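Local structure of acyl-coenzyme A oxidase 3 (Yarrowia lipolytica, 5YS9) at residues K15-N18 / T19-P23; P341-I345 / I346-Y350. The protein catalyses the FAD-dependent oxidation of acyl-CoA substrates to (2E)-enoyl-CoA with release of hydrogen peroxide in peroxisomal fatty acid beta-oxidation. All coordinates share one frame; numbering follows the deposited sequence.

Contact 1: K15-N18 / T19-P23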
loop_
_atom_site.group_PDB
_atom_site.type_symbol
_atom_site.label_atom_id
_atom_site.label_comp_id
_atom_site.label_asym_id
_atom_site.label_seq_id
_atom_site.Cartn_x
_atom_site.Cartn_y
_atom_site.Cartn_z
ATOM N N LYS A 15 -25.052 24.100 25.005
ATOM C CA LYS A 15 -25.642 23.958 23.690
ATOM C C LYS A 15 -25.634 22.506 23.271
ATOM O O LYS A 15 -24.820 21.726 23.726
ATOM C CB LYS A 15 -24.898 24.815 22.671
ATOM C CG LYS A 15 -25.190 26.302 22.775
ATOM C CD LYS A 15 -24.447 27.101 21.718
ATOM C CE LYS A 15 -24.424 28.588 22.047
ATOM N NZ LYS A 15 -24.632 29.461 20.852
ATOM N N GLN A 16 -26.565 22.147 22.408
ATOM C CA GLN A 16 -26.710 20.780 21.954
ATOM C C GLN A 16 -26.192 20.608 20.540
ATOM O O GLN A 16 -26.420 21.435 19.678
ATOM C CB GLN A 16 -28.165 20.353 22.034
ATOM C CG GLN A 16 -28.550 19.752 23.370
ATOM C CD GLN A 16 -28.789 18.265 23.278
ATOM O OE1 GLN A 16 -29.229 17.768 22.246
ATOM N NE2 GLN A 16 -28.502 17.545 24.354
ATOM N N TYR A 17 -25.508 19.501 20.313
ATOM C CA TYR A 17 -24.906 19.232 19.031
ATOM C C TYR A 17 -25.330 17.881 18.534
ATOM O O TYR A 17 -25.751 17.041 19.295
ATOM C CB TYR A 17 -23.390 19.282 19.124
ATOM C CG TYR A 17 -22.853 20.622 19.500
ATOM C CD1 TYR A 17 -22.681 20.974 20.821
ATOM C CD2 TYR A 17 -22.522 21.543 18.538
ATOM C CE1 TYR A 17 -22.192 22.207 21.171
ATOM C CE2 TYR A 17 -22.032 22.778 18.877
ATOM C CZ TYR A 17 -21.871 23.104 20.190
ATOM O OH TYR A 17 -21.378 24.327 20.518
ATOM N N ASN A 18 -25.237 17.694 17.236
ATOM C CA ASN A 18 -25.566 16.436 16.609
ATOM C C ASN A 18 -24.349 15.913 15.866
ATOM O O ASN A 18 -23.291 16.492 15.947
ATOM C CB ASN A 18 -26.801 16.557 15.714
ATOM C CG ASN A 18 -26.584 17.451 14.524
ATOM O OD1 ASN A 18 -25.588 17.361 13.838
ATOM N ND2 ASN A 18 -27.538 18.308 14.264
ATOM N N THR A 19 -24.490 14.803 15.170
ATOM C CA THR A 19 -23.364 14.205 14.503
ATOM C C THR A 19 -22.776 15.173 13.495
ATOM O O THR A 19 -21.575 15.291 13.383
ATOM C CB THR A 19 -23.810 12.936 13.776
ATOM O OG1 THR A 19 -24.177 11.957 14.740
ATOM C CG2 THR A 19 -22.712 12.379 12.922
ATOM N N PHE A 20 -23.634 15.851 12.760
ATOM C CA PHE A 20 -23.214 16.851 11.801
ATOM C C PHE A 20 -22.552 18.102 12.376
ATOM O O PHE A 20 -21.604 18.606 11.809
ATOM C CB PHE A 20 -24.399 17.238 10.924
ATOM C CG PHE A 20 -24.017 17.970 9.690
ATOM C CD1 PHE A 20 -23.347 17.327 8.682
ATOM C CD2 PHE A 20 -24.317 19.302 9.540
ATOM C CE1 PHE A 20 -22.991 17.992 7.544
ATOM C CE2 PHE A 20 -23.960 19.974 8.402
ATOM C CZ PHE A 20 -23.295 19.319 7.404
ATOM N N THR A 21 -23.081 18.625 13.473
ATOM C CA THR A 21 -22.607 19.895 14.006
ATOM C C THR A 21 -21.525 19.855 15.083
ATOM O O THR A 21 -20.900 20.855 15.357
ATOM C CB THR A 21 -23.774 20.766 14.498
ATOM O OG1 THR A 21 -24.368 20.171 15.646
ATOM C CG2 THR A 21 -24.807 20.893 13.442
ATOM N N GLU A 22 -21.309 18.704 15.695
ATOM C CA GLU A 22 -20.312 18.613 16.750
ATOM C C GLU A 22 -18.850 18.817 16.362
ATOM O O GLU A 22 -18.104 19.404 17.111
ATOM C CB GLU A 22 -20.464 17.342 17.571
ATOM C CG GLU A 22 -20.043 17.546 19.003
ATOM C CD GLU A 22 -19.156 16.457 19.527
ATOM O OE1 GLU A 22 -19.336 15.304 19.141
ATOM O OE2 GLU A 22 -18.283 16.760 20.337
ATOM N N PRO A 23 -18.431 18.298 15.220
ATOM C CA PRO A 23 -16.979 18.310 14.887
ATOM C C PRO A 23 -16.157 19.616 15.093
ATOM O O PRO A 23 -15.124 19.573 15.777
ATOM C CB PRO A 23 -16.952 17.868 13.426
ATOM C CG PRO A 23 -18.160 16.973 13.308
ATOM C CD PRO A 23 -19.221 17.642 14.159
HETATM O O HOH W 1 -26.064 22.133 17.136
#
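Asn18 and Thr21 hold each other by two bonds that run in opposite directions. Asn18 OD1 accepts the backbone N of Thr21 at 2.8 Å, with the donor standing above the amide's carbonyl plane, 39° out of it. In return, Asn18 N donates to Thr21 OG1 over 3.1 Å in a nearly straight bond (173° at the hydrogen). Both side chains share one first torsion, with Asn18 CG (chi1 66°) and Thr21 OG1 each between the backbone N and the carbonyl carbon, which turns the polar atom back toward the main chain. A water links Thr21 OG1 to Gln16 O. Glu22 N closes the turn on Asn18 O at 3.0 Å. Beside it, the side chain of Tyr17 crosses those of Thr21 and Glu22 at about a right angle; its CB meets Glu22 CG at 3.8 Å, and CD2 lies 3.6 Å from Thr21 O. The Glu22 carboxylate turns away to a salt bridge with Arg332, while Thr19 OG1 bonds Glu175 of the second subunit. The reciprocal side-chain and backbone bonds are those of a capping box, here at the head of a turn with helical backbone angles between strand 15-17 and helix 23-31.

Contact 2: P341-I345 / I346-Y350; sequences PETKI and IDYPY. With FAD (flavin-adenine dinucleotide), chain D.
The ring of Tyr348 is gripped between Thr343 and the adenine of FAD. Thr343 CG2 lies over one face in a CH-pi contact, 4.1 Å from the ring centroid and 23° off its normal, displaced toward the rim; N1A of the cofactor lies over the opposite face. Chi1 of Thr343 (-57°) sets CG2 opposite the backbone N, from where it reaches both this ring and Asp347 CB, 3.6 Å away. On the adenine side the packing is close: Tyr348 CE2 approaches FAD C6A to 3.5 Å. Ile345 adds to that side, its CD1 resting 3.6 Å from ribose O4B of FAD while CG2 meets Tyr348 CE2 at 4.0 Å. Tyr348 OH is anchored to Gln333 O, which fixes the far end of the ring. Replacing Tyr348 with an alanine would probably leave the adenine without its flat neighbour and open a gap between it and Thr343 CG2. In the backbone, Asp347 N bonds Lys344 O at 2.9 Å and Tyr348 N reaches Ile345 O weakly, a 3-10 turn that delivers Tyr348 to the N-cap position of helix 349-385 in the C-alpha1 domain and so builds this wall of the FAD pocket. Away from the cofactor the fit is looser. Lys344 and Asp347 run side by side, yet NZ and OD2 stay 5.6 Å apart: Lys344 NZ bonds Cys329 O, Asp347 OD1 forms a salt bridge with Arg627, and a water joins Asp347 OD2 to Lys344 N.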
loop_
_atom_site.group_PDB
_atom_site.type_symbol
_atom_site.label_atom_id
_atom_site.label_comp_id
_atom_site.label_asym_id
_atom_site.label_seq_id
_atom_site.Cartn_x
_atom_site.Cartn_y
_atom_site.Cartn_z
ATOM N N PRO A 341 -22.407 9.699 25.210
ATOM C CA PRO A 341 -22.201 9.697 23.765
ATOM C C PRO A 341 -21.098 8.752 23.347
ATOM O O PRO A 341 -20.271 8.359 24.147
ATOM C CB PRO A 341 -21.770 11.133 23.470
ATOM C CG PRO A 341 -21.379 11.705 24.783
ATOM C CD PRO A 341 -22.290 11.048 25.762
ATOM N N GLU A 342 -21.109 8.368 22.088
ATOM C CA GLU A 342 -20.063 7.529 21.559
ATOM C C GLU A 342 -18.692 8.170 21.682
ATOM O O GLU A 342 -18.532 9.362 21.548
ATOM C CB GLU A 342 -20.340 7.219 20.101
ATOM C CG GLU A 342 -21.343 6.117 19.897
ATOM C CD GLU A 342 -21.667 5.919 18.450
ATOM O OE1 GLU A 342 -21.099 5.018 17.834
ATOM O OE2 GLU A 342 -22.491 6.668 17.931
ATOM N N THR A 343 -17.709 7.337 21.967
ATOM C CA THR A 343 -16.343 7.766 22.137
ATOM C C THR A 343 -15.743 8.224 20.821
ATOM O O THR A 343 -15.928 7.587 19.800
ATOM C CB THR A 343 -15.510 6.609 22.718
ATOM O OG1 THR A 343 -16.094 6.176 23.945
ATOM C CG2 THR A 343 -14.105 7.026 22.981
ATOM N N LYS A 344 -15.014 9.329 20.859
ATOM C CA LYS A 344 -14.199 9.748 19.740
ATOM C C LYS A 344 -13.067 8.756 19.602
ATOM O O LYS A 344 -12.471 8.373 20.583
ATOM C CB LYS A 344 -13.626 11.144 19.979
ATOM C CG LYS A 344 -14.626 12.184 20.436
ATOM C CD LYS A 344 -13.943 13.265 21.234
ATOM C CE LYS A 344 -14.568 14.616 20.992
ATOM N NZ LYS A 344 -13.547 15.695 20.992
ATOM N N ILE A 345 -12.746 8.372 18.382
ATOM C CA ILE A 345 -11.766 7.327 18.156
ATOM C C ILE A 345 -10.387 7.708 18.683
ATOM O O ILE A 345 -9.609 6.857 19.070
ATOM C CB ILE A 345 -11.721 6.846 16.693
ATOM C CG1 ILE A 345 -11.565 8.009 15.724
ATOM C CG2 ILE A 345 -12.973 6.061 16.376
ATOM C CD1 ILE A 345 -11.297 7.581 14.308
ATOM N N ILE A 346 -10.103 8.997 18.712
ATOM C CA ILE A 346 -8.844 9.477 19.223
ATOM C C ILE A 346 -8.700 9.041 20.669
ATOM O O ILE A 346 -7.606 8.798 21.133
ATOM C CB ILE A 346 -8.732 11.004 19.121
ATOM C CG1 ILE A 346 -7.303 11.454 19.357
ATOM C CG2 ILE A 346 -9.636 11.683 20.126
ATOM C CD1 ILE A 346 -6.293 10.813 18.445
ATOM N N ASP A 347 -9.804 9.002 21.391
ATOM C CA ASP A 347 -9.824 8.538 22.772
ATOM C C ASP A 347 -9.516 7.058 23.018
ATOM O O ASP A 347 -9.113 6.698 24.097
ATOM C CB ASP A 347 -11.090 8.983 23.478
ATOM C CG ASP A 347 -11.065 10.433 23.813
ATOM O OD1 ASP A 347 -9.975 10.925 24.122
ATOM O OD2 ASP A 347 -12.121 11.081 23.754
ATOM N N TYR A 348 -9.759 6.201 22.042
ATOM C CA TYR A 348 -9.363 4.800 22.142
ATOM C C TYR A 348 -7.858 4.617 22.169
ATOM O O TYR A 348 -7.150 5.209 21.390
ATOM C CB TYR A 348 -9.909 4.001 20.967
ATOM C CG TYR A 348 -11.397 3.867 20.953
ATOM C CD1 TYR A 348 -12.087 3.542 22.095
ATOM C CD2 TYR A 348 -12.111 4.071 19.797
ATOM C CE1 TYR A 348 -13.449 3.421 22.084
ATOM C CE2 TYR A 348 -13.473 3.953 19.777
ATOM C CZ TYR A 348 -14.134 3.628 20.925
ATOM O OH TYR A 348 -15.490 3.508 20.909
ATOM N N PRO A 349 -7.370 3.756 23.045
ATOM C CA PRO A 349 -5.924 3.501 23.085
ATOM C C PRO A 349 -5.354 2.752 21.869
ATOM O O PRO A 349 -4.163 2.934 21.544
ATOM C CB PRO A 349 -5.756 2.647 24.364
ATOM C CG PRO A 349 -6.927 3.029 25.226
ATOM C CD PRO A 349 -8.064 3.318 24.277
ATOM N N TYR A 350 -6.139 1.883 21.256
ATOM C CA TYR A 350 -5.665 1.265 20.040
ATOM C C TYR A 350 -5.511 2.240 18.898
ATOM O O TYR A 350 -4.586 2.143 18.121
ATOM C CB TYR A 350 -6.440 0.028 19.600
ATOM C CG TYR A 350 -5.578 -0.751 18.656
ATOM C CD1 TYR A 350 -4.355 -1.229 19.072
ATOM C CD2 TYR A 350 -5.927 -0.932 17.338
ATOM C CE1 TYR A 350 -3.526 -1.912 18.221
ATOM C CE2 TYR A 350 -5.098 -1.615 16.479
ATOM C CZ TYR A 350 -3.895 -2.098 16.933
ATOM O OH TYR A 350 -3.045 -2.772 16.106
HETATM P PA FAD D . -15.730 3.691 11.420
HETATM O O1A FAD D . -16.568 2.530 11.799
HETATM O O2A FAD D . -15.945 5.017 12.039
HETATM O O5B FAD D . -14.199 3.399 11.647
HETATM C C5B FAD D . -13.294 4.410 11.230
HETATM C C4B FAD D . -11.949 4.132 11.846
HETATM O O4B FAD D . -12.079 4.176 13.260
HETATM C C3B FAD D . -11.540 2.730 11.476
HETATM O O3B FAD D . -10.174 2.704 11.112
HETATM C C2B FAD D . -11.696 1.941 12.738
HETATM O O2B FAD D . -10.682 0.946 12.813
HETATM C C1B FAD D . -11.586 2.981 13.829
HETATM N N9A FAD D . -12.478 2.509 14.889
HETATM C C8A FAD D . -13.813 2.548 14.859
HETATM N N7A FAD D . -14.319 2.003 15.979
HETATM C C5A FAD D . -13.298 1.592 16.739
HETATM C C6A FAD D . -13.134 0.928 18.043
HETATM N N6A FAD D . -14.190 0.582 18.799
HETATM N N1A FAD D . -11.885 0.683 18.457
HETATM C C2A FAD D . -10.823 1.022 17.722
HETATM N N3A FAD D . -10.891 1.622 16.532
HETATM C C4A FAD D . -12.083 1.923 16.004
HETATM N N1 FAD D . -22.187 0.342 2.949
HETATM C C2 FAD D . -23.400 -0.094 2.582
HETATM O O2 FAD D . -24.267 -0.193 3.440
HETATM N N3 FAD D . -23.704 -0.438 1.338
HETATM C C4 FAD D . -22.824 -0.367 0.365
HETATM O O4 FAD D . -23.139 -0.688 -0.771
HETATM C C4X FAD D . -21.471 0.102 0.670
HETATM N N5 FAD D . -20.533 0.194 -0.273
HETATM C C5X FAD D . -19.310 0.636 0.031
HETATM C C6 FAD D . -18.378 0.738 -0.979
HETATM C C7 FAD D . -17.116 1.192 -0.694
HETATM C C7M FAD D . -16.102 1.287 -1.789
HETATM C C8 FAD D . -16.772 1.575 0.690
HETATM C C8M FAD D . -15.401 2.069 1.011
HETATM C C9 FAD D . -17.702 1.470 1.699
HETATM C C9A FAD D . -18.970 1.019 1.418
HETATM N N10 FAD D . -19.933 0.909 2.432
HETATM C C10 FAD D . -21.197 0.463 2.065
HETATM C "C1'" FAD D . -19.666 1.284 3.822
HETATM C "C2'" FAD D . -18.643 0.406 4.545
HETATM O "O2'" FAD D . -19.258 -0.792 5.002
HETATM C "C3'" FAD D . -18.025 1.163 5.722
HETATM O "O3'" FAD D . -17.012 2.001 5.207
HETATM C "C4'" FAD D . -17.382 0.292 6.790
HETATM O "O4'" FAD D . -18.191 -0.858 6.986
HETATM C "C5'" FAD D . -17.308 0.983 8.143
HETATM O "O5'" FAD D . -16.267 1.937 8.280
HETATM P P FAD D . -16.612 3.428 8.724
HETATM O O1P FAD D . -16.319 4.357 7.609
HETATM O O2P FAD D . -17.969 3.420 9.306
HETATM O O3P FAD D . -15.556 3.819 9.839
HETATM O O HOH W 2 -14.486 10.431 23.606
#

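How the contacts relate
Contact 1 lies at the surface and contact 2 is partly buried; their centres are about 17 Å apart and their nearest atoms about 4 Å, without touching. They share no helix or strand, but helix 23-31, into which contact 1 leads, also packs against Lys344 of contact 2, and Arg332 serves both, in a salt bridge with Glu22 and a hydrogen bond with Glu342 O. Each prepares a helix start differently. In 15-18/19-23 two polar side chains and main-chain amides do the work; in 341-345/346-350 the side-chain contact is chiefly apolar and aromatic, set against the bound cofactor. Each contact has one bridging water, and both also meet the second subunit.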